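Side-chain contacts in regulator of G-protein signalling 3 isoform 1 (PDB 2F5Y), which probably regulates signalling by heterotrimeric G proteins, with a PDZ domain that probably binds the C-terminal tails of partner proteins: residues A[18-23]-A[63-68]; A[50-55]-A[69-74]; A[29-32]-A[36-39]. All blocks are in the same frame, centred on the assembly; numbering follows the deposited sequence.

Interaction 1: A[18-23]-A[63-68]; sequences FTICCD and ELAHEI. With SO4 (sulfate ion), chain D.
Ile20 on strand 18-21 reaches across to Leu64 and Ala65 on helix 61-69. The two elements frame the peptide-binding groove of the PDZ fold. Their segments run nearly antiparallel, at 154°, with axes 9.6 Å apart at closest approach. In PDZ domains generally, a ligand's C-terminal strand lies in this groove and pairs with the strand edge.

Ile20 fills the space between strand and helix. Its CB points toward the helix. From there CG2 turns back along its own strand, 3.6 Å from CE2 of Phe18. CG1 takes the other branch and sits between the backbone N and the carbonyl carbon (chi1 51°). This sends CD1 straight on to the helix. CD1 lies 3.9 Å from the backbone N of Ala65 and 4.0 Å from Ala65 CB. On its other flank, CD1 is 4.2 Å from Leu64 CD2. One methyl thus makes all of the Ile20 contacts with the helix.

A further apolar contact joins Phe18 and Ile68, which approach from opposite directions. Ile68 CD1 meets the ring obliquely, 3.5 Å from Phe18 CZ. Phe18 also packs on Ile75 and Leu77 of strand 74-81, so the ring ties the groove to the sheet. Val26 touches both Ile20 and Leu64.

No hydrogen bond joins the two segments. On the helix, a sulfate, probably from the crystallisation liquor, sits beside Ala65 and His66. Its O4 lies at the edge of the His66 ring, near the ring plane, and takes a weak, bent hydrogen bond from His66 ND1 at 2.7 Å and 126°.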
# COMPACT_ATOMS: atom_id res chain seq x y z
N PHE A 18 -0.58 1.70 -7.60
CA PHE A 18 -0.61 2.84 -6.69
C PHE A 18 0.77 3.43 -6.44
O PHE A 18 1.79 2.78 -6.66
CB PHE A 18 -1.27 2.48 -5.36
CG PHE A 18 -0.45 1.59 -4.47
CD1 PHE A 18 -0.48 0.21 -4.63
CD2 PHE A 18 0.32 2.12 -3.43
CE1 PHE A 18 0.27 -0.61 -3.80
CE2 PHE A 18 1.07 1.29 -2.60
CZ PHE A 18 1.03 -0.07 -2.78
N THR A 19 0.76 4.66 -5.93
CA THR A 19 1.95 5.44 -5.65
C THR A 19 2.03 5.77 -4.17
O THR A 19 1.01 5.91 -3.50
CB THR A 19 1.95 6.77 -6.47
OG1 THR A 19 2.29 6.48 -7.83
CG2 THR A 19 2.99 7.72 -5.93
N ILE A 20 3.25 5.89 -3.66
CA ILE A 20 3.48 6.27 -2.25
C ILE A 20 4.36 7.53 -2.11
O ILE A 20 5.00 7.98 -3.06
CB ILE A 20 4.08 5.10 -1.46
CG1 ILE A 20 5.31 4.53 -2.18
CG2 ILE A 20 3.03 4.02 -1.28
CD1 ILE A 20 6.18 3.65 -1.32
N CYS A 21 4.36 8.10 -0.92
CA CYS A 21 5.17 9.26 -0.57
C CYS A 21 5.42 9.25 0.93
O CYS A 21 4.73 8.53 1.67
CB CYS A 21 4.49 10.58 -0.96
SG CYS A 21 2.82 10.85 -0.20
N CYS A 22 6.41 10.03 1.37
CA CYS A 22 6.80 10.18 2.78
C CYS A 22 7.52 8.98 3.37
O CYS A 22 7.41 7.88 2.85
CB CYS A 22 5.61 10.55 3.69
SG CYS A 22 4.98 12.22 3.47
N ASP A 23 8.25 9.23 4.46
CA ASP A 23 8.94 8.22 5.23
C ASP A 23 8.38 8.16 6.67
O ASP A 23 8.06 9.19 7.26
CB ASP A 23 10.43 8.56 5.35
CG ASP A 23 11.14 8.64 4.01
OD1 ASP A 23 12.23 9.24 3.98
OD2 ASP A 23 10.65 8.09 2.99
N GLU A 63 12.37 2.18 0.68
CA GLU A 63 12.44 0.82 1.23
C GLU A 63 11.14 0.09 0.93
O GLU A 63 11.15 -1.02 0.40
CB GLU A 63 12.71 0.83 2.75
CG GLU A 63 14.12 1.35 3.14
CD GLU A 63 14.32 1.59 4.66
OE1 GLU A 63 13.33 1.82 5.40
OE2 GLU A 63 15.49 1.58 5.11
N LEU A 64 10.01 0.72 1.23
CA LEU A 64 8.71 0.07 1.05
C LEU A 64 8.44 -0.25 -0.40
O LEU A 64 8.01 -1.35 -0.71
CB LEU A 64 7.57 0.91 1.62
CG LEU A 64 6.21 0.21 1.74
CD1 LEU A 64 6.22 -0.78 2.88
CD2 LEU A 64 5.08 1.24 1.92
N ALA A 65 8.69 0.71 -1.29
CA ALA A 65 8.52 0.48 -2.75
C ALA A 65 9.31 -0.75 -3.22
O ALA A 65 8.80 -1.57 -3.96
CB ALA A 65 8.96 1.71 -3.53
N HIS A 66 10.55 -0.85 -2.78
CA HIS A 66 11.41 -1.97 -3.12
C HIS A 66 10.78 -3.29 -2.68
O HIS A 66 10.83 -4.28 -3.42
CB HIS A 66 12.78 -1.81 -2.47
CG HIS A 66 13.70 -2.96 -2.72
ND1 HIS A 66 14.64 -2.96 -3.73
CD2 HIS A 66 13.80 -4.17 -2.10
CE1 HIS A 66 15.29 -4.11 -3.72
NE2 HIS A 66 14.80 -4.86 -2.75
N GLU A 67 10.21 -3.29 -1.48
CA GLU A 67 9.62 -4.51 -0.91
C GLU A 67 8.31 -4.88 -1.59
O GLU A 67 8.05 -6.05 -1.86
CB GLU A 67 9.40 -4.36 0.59
CG GLU A 67 9.67 -5.63 1.36
CD GLU A 67 11.07 -6.18 1.09
OE1 GLU A 67 12.06 -5.42 1.21
OE2 GLU A 67 11.19 -7.38 0.75
N ILE A 68 7.50 -3.87 -1.87
CA ILE A 68 6.25 -4.07 -2.58
C ILE A 68 6.54 -4.71 -3.93
O ILE A 68 5.93 -5.71 -4.27
CB ILE A 68 5.48 -2.74 -2.78
CG1 ILE A 68 4.86 -2.31 -1.45
CG2 ILE A 68 4.38 -2.89 -3.84
CD1 ILE A 68 4.18 -0.94 -1.46
S SO4 D . 12.90 0.04 -5.68
O1 SO4 D . 13.46 0.63 -6.89
O2 SO4 D . 13.25 0.86 -4.52
O3 SO4 D . 11.44 0.00 -5.82
O4 SO4 D . 13.42 -1.32 -5.51

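Interaction 2: A[50-55]-A[69-74]; sequences QLNERP and RSCPSE. With SO4 (sulfate ion), chain D.
Asn52 and Cys71 meet through their side-chain ends, amide nitrogen against sulfur. Asn52 ND2 stands 3.4 Å from Cys71 SG. Both CB atoms point toward the opposite segment. Both side chains are also turned so that the first atom beyond CB lies anti to the carbonyl carbon and beside the backbone N (chi1 -62° for Asn52, -65° for Cys71). The contact is small and lies at the surface.

No hydrogen bond crosses between the segments. Asn52 OD1 instead accepts one from Ile76 N, which fixes the rotation of the amide and leaves ND2 on the side of the sulfur. Glu74 O lies 4.0 Å from Asn52 OD1; both are acceptors, so this is mere proximity. The carboxylate of Glu74 stays farther away.

Backbone bonds shape the first segment. Leu51 to Arg54 form a type II' turn, with Asn52 at positive phi (53°), as its first inner residue requires. Leu51 N bonds to Arg54 O at 3.0 Å, and Arg54 N to Leu51 O at 3.0 Å. The turn is therefore a closed two-residue hairpin connection between strands 47-51 and 54-55.

Apart from this meeting, Arg69 NH2 gives a weak hydrogen bond to O3 of a sulfate, probably from the crystallisation liquor, at 3.4 Å.

In the fold, the contact brings the hairpin turn up against the loop that leaves helix 61-69 and enters strand 74-81. Arg11 also bonds to that loop, its NH1 to Cys71 O and its backbone to that of Ser73. Leu51 packs on Ile75 and Leu77 of strand 74-81, next to its own strand in the sheet.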
# COMPACT_ATOMS: atom_id res chain seq x y z
N GLN A 50 1.41 -1.82 7.92
CA GLN A 50 1.89 -3.19 7.76
C GLN A 50 1.82 -3.63 6.30
O GLN A 50 0.85 -3.31 5.58
CB GLN A 50 1.06 -4.17 8.60
CG GLN A 50 1.74 -5.51 8.84
CD GLN A 50 1.11 -6.30 9.96
OE1 GLN A 50 0.16 -7.04 9.75
NE2 GLN A 50 1.66 -6.16 11.17
N LEU A 51 2.86 -4.35 5.88
CA LEU A 51 2.92 -5.01 4.59
C LEU A 51 3.12 -6.52 4.85
O LEU A 51 4.14 -6.94 5.38
CB LEU A 51 4.09 -4.47 3.78
CG LEU A 51 4.44 -5.26 2.52
CD1 LEU A 51 3.38 -5.01 1.50
CD2 LEU A 51 5.81 -4.85 2.01
N ASN A 52 2.13 -7.31 4.45
CA ASN A 52 2.15 -8.76 4.72
C ASN A 52 2.37 -9.01 6.22
O ASN A 52 1.63 -8.47 7.03
CB ASN A 52 3.15 -9.46 3.77
CG ASN A 52 2.75 -9.29 2.29
OD1 ASN A 52 1.57 -9.05 1.98
ND2 ASN A 52 3.71 -9.37 1.38
N GLU A 53 3.38 -9.78 6.61
CA GLU A 53 3.58 -10.05 8.05
C GLU A 53 4.31 -8.93 8.79
O GLU A 53 4.28 -8.88 10.03
CB GLU A 53 4.34 -11.38 8.24
N ARG A 54 4.91 -8.00 8.04
CA ARG A 54 5.88 -7.07 8.60
C ARG A 54 5.34 -5.67 8.87
O ARG A 54 4.87 -4.99 7.97
CB ARG A 54 7.09 -6.98 7.67
CG ARG A 54 7.79 -8.32 7.51
CD ARG A 54 9.22 -8.16 7.06
NE ARG A 54 9.34 -7.99 5.62
CZ ARG A 54 10.44 -7.60 4.99
NH1 ARG A 54 10.43 -7.49 3.67
NH2 ARG A 54 11.56 -7.32 5.67
N PRO A 55 5.41 -5.22 10.14
CA PRO A 55 5.08 -3.82 10.41
C PRO A 55 6.10 -2.86 9.78
O PRO A 55 7.31 -3.09 9.86
CB PRO A 55 5.13 -3.73 11.94
CG PRO A 55 5.98 -4.82 12.35
CD PRO A 55 5.76 -5.92 11.39
N ARG A 69 7.49 -4.15 -4.68
CA ARG A 69 7.80 -4.67 -6.01
C ARG A 69 8.37 -6.08 -6.01
O ARG A 69 8.38 -6.73 -7.04
CB ARG A 69 8.75 -3.73 -6.74
CG ARG A 69 8.11 -2.42 -7.12
CD ARG A 69 9.12 -1.50 -7.75
NE ARG A 69 9.64 -2.06 -9.00
CZ ARG A 69 10.70 -1.60 -9.65
NH1 ARG A 69 11.08 -2.19 -10.76
NH2 ARG A 69 11.38 -0.54 -9.20
N SER A 70 8.83 -6.54 -4.85
CA SER A 70 9.42 -7.87 -4.70
C SER A 70 8.45 -8.94 -4.22
O SER A 70 8.86 -10.07 -4.03
CB SER A 70 10.58 -7.81 -3.70
OG SER A 70 11.52 -6.83 -4.07
N CYS A 71 7.19 -8.59 -3.99
CA CYS A 71 6.20 -9.59 -3.59
C CYS A 71 5.66 -10.33 -4.82
O CYS A 71 5.27 -9.69 -5.78
CB CYS A 71 5.04 -8.96 -2.82
SG CYS A 71 5.57 -8.26 -1.26
N PRO A 72 5.64 -11.67 -4.79
CA PRO A 72 5.27 -12.42 -5.98
C PRO A 72 3.83 -12.30 -6.46
O PRO A 72 3.60 -12.11 -7.66
CB PRO A 72 5.57 -13.87 -5.60
CG PRO A 72 6.36 -13.82 -4.34
CD PRO A 72 6.02 -12.55 -3.67
N SER A 73 2.86 -12.44 -5.56
CA SER A 73 1.50 -12.75 -5.98
C SER A 73 0.48 -11.71 -5.52
O SER A 73 -0.40 -11.30 -6.28
CB SER A 73 1.12 -14.14 -5.46
OG SER A 73 2.08 -15.11 -5.87
N GLU A 74 0.61 -11.31 -4.27
CA GLU A 74 -0.25 -10.28 -3.70
C GLU A 74 0.37 -9.67 -2.46
O GLU A 74 1.16 -10.31 -1.76
CB GLU A 74 -1.61 -10.86 -3.34
CG GLU A 74 -1.63 -11.71 -2.08
CD GLU A 74 -3.02 -12.26 -1.77
OE1 GLU A 74 -3.90 -12.18 -2.65
OE2 GLU A 74 -3.22 -12.78 -0.65
S SO4 D . 12.90 0.04 -5.68
O1 SO4 D . 13.46 0.63 -6.89
O2 SO4 D . 13.25 0.86 -4.52
O3 SO4 D . 11.44 0.00 -5.82
O4 SO4 D . 13.42 -1.32 -5.51

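Interaction 3: A[29-32]-A[36-39]; sequences QAVD and PAER. With SO4 (sulfate ion), chain C.
Val31 packs its CG1 against Glu38 CB, the two side chains crossing at about a right angle; their 3.2 Å is short for two carbons and doubtful. CG1 lies roughly opposite the backbone N (chi1 150°), which directs it at the helix. The other methyl, CG2, faces Ala37 CB at 4.3 Å.

One water makes the polar link. It donates to Asp32 O at 2.8 Å and accepts from Glu38 N at 3.1 Å. The extended Glu38 side chain reaches the intervening loop, where OE1 bonds to Gly34 N.

A sulfate, probably from the crystallisation liquor, sits on the helix side, at the edge of the Arg39 guanidinium. Arg39 NH2 bonds to its O4 at 2.9 Å and 154°, and NH1 adds a weak bond to O2. Pro36 packs on Ile9 and touches the sulfate O2 through CD at 3.4 Å. A glycine here would lack the ring and would probably leave Ile9 without its apolar neighbour and the helix start freer to flex.

The contact closes the connection between strand 27-31 and the short helix 36-40 of the PDZ fold. Phe18 of strand 18-21 and Leu42 pack on both Val31 and Ala37, and Ile9 of strand 3-10 covers Ala37.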
# COMPACT_ATOMS: atom_id res chain seq x y z
N GLN A 29 0.04 7.99 -2.12
CA GLN A 29 -0.08 9.22 -2.87
C GLN A 29 -1.34 9.17 -3.71
O GLN A 29 -2.17 10.06 -3.64
CB GLN A 29 1.10 9.42 -3.82
CG GLN A 29 2.10 10.45 -3.42
CD GLN A 29 1.63 11.90 -3.46
OE1 GLN A 29 0.44 12.23 -3.36
NE2 GLN A 29 2.60 12.80 -3.57
N ALA A 30 -1.43 8.14 -4.54
CA ALA A 30 -2.52 7.98 -5.48
C ALA A 30 -2.71 6.51 -5.79
O ALA A 30 -1.89 5.65 -5.41
CB ALA A 30 -2.26 8.79 -6.78
N VAL A 31 -3.80 6.26 -6.49
CA VAL A 31 -4.26 4.93 -6.85
C VAL A 31 -4.69 5.08 -8.30
O VAL A 31 -5.37 6.04 -8.63
CB VAL A 31 -5.46 4.52 -5.93
CG1 VAL A 31 -6.39 3.58 -6.63
CG2 VAL A 31 -4.96 3.91 -4.61
N ASP A 32 -4.27 4.16 -9.17
CA ASP A 32 -4.58 4.27 -10.59
C ASP A 32 -6.02 3.86 -10.84
O ASP A 32 -6.49 2.87 -10.29
CB ASP A 32 -3.65 3.38 -11.42
CG ASP A 32 -2.17 3.65 -11.15
OD1 ASP A 32 -1.84 4.46 -10.25
OD2 ASP A 32 -1.33 3.04 -11.85
N PRO A 36 -5.17 -2.65 -9.86
CA PRO A 36 -5.35 -3.58 -8.75
C PRO A 36 -5.72 -2.93 -7.43
O PRO A 36 -6.63 -3.40 -6.77
CB PRO A 36 -3.99 -4.26 -8.66
CG PRO A 36 -3.45 -4.19 -10.04
CD PRO A 36 -3.90 -2.88 -10.56
N ALA A 37 -5.02 -1.86 -7.05
CA ALA A 37 -5.22 -1.22 -5.74
C ALA A 37 -6.58 -0.52 -5.60
O ALA A 37 -7.21 -0.61 -4.54
CB ALA A 37 -4.10 -0.23 -5.48
N GLU A 38 -7.05 0.16 -6.64
CA GLU A 38 -8.33 0.86 -6.56
C GLU A 38 -9.46 -0.12 -6.28
O GLU A 38 -10.28 0.10 -5.39
CB GLU A 38 -8.64 1.60 -7.86
CG GLU A 38 -9.82 2.59 -7.72
CD GLU A 38 -10.44 2.97 -9.05
OE1 GLU A 38 -10.75 2.05 -9.85
OE2 GLU A 38 -10.64 4.18 -9.30
N ARG A 39 -9.53 -1.18 -7.06
CA ARG A 39 -10.67 -2.08 -6.92
C ARG A 39 -10.56 -2.98 -5.70
O ARG A 39 -11.57 -3.43 -5.17
CB ARG A 39 -10.94 -2.83 -8.22
CG ARG A 39 -9.86 -3.72 -8.62
CD ARG A 39 -10.20 -4.41 -9.89
NE ARG A 39 -9.08 -5.27 -10.23
CZ ARG A 39 -8.17 -5.01 -11.16
NH1 ARG A 39 -8.25 -3.93 -11.94
NH2 ARG A 39 -7.18 -5.86 -11.33
S SO4 C . -4.50 -5.04 -13.99
O1 SO4 C . -3.07 -4.82 -13.81
O2 SO4 C . -5.19 -3.83 -13.53
O3 SO4 C . -4.77 -5.28 -15.41
O4 SO4 C . -5.00 -6.20 -13.26
O HOH W 1 -4.98 1.07 -8.82

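How the interactions relate
Interaction 1 lines the probable peptide groove; interaction 3 continues from its strand and interaction 2 from its helix. Interaction 3 is nested in the loop closed by interaction 1, their centres 13 Å apart. Backbone pairing joins them, with Thr19 O 2.7 Å from Gln29 N, where Gln29 and Ala30 form a classic beta bulge opposite Thr19. Interaction 2 follows the helix end, its centre 11 Å from that of interaction 1. Glu67 OE2 and Arg54 NH1 link the two by a 3.0 Å salt bridge, and Leu51 packs on the helix. One sulfate touches both His66 and Arg69; a different one binds at interaction 3. Interactions 2 and 3 do not touch, their nearest atoms being about 8 Å apart.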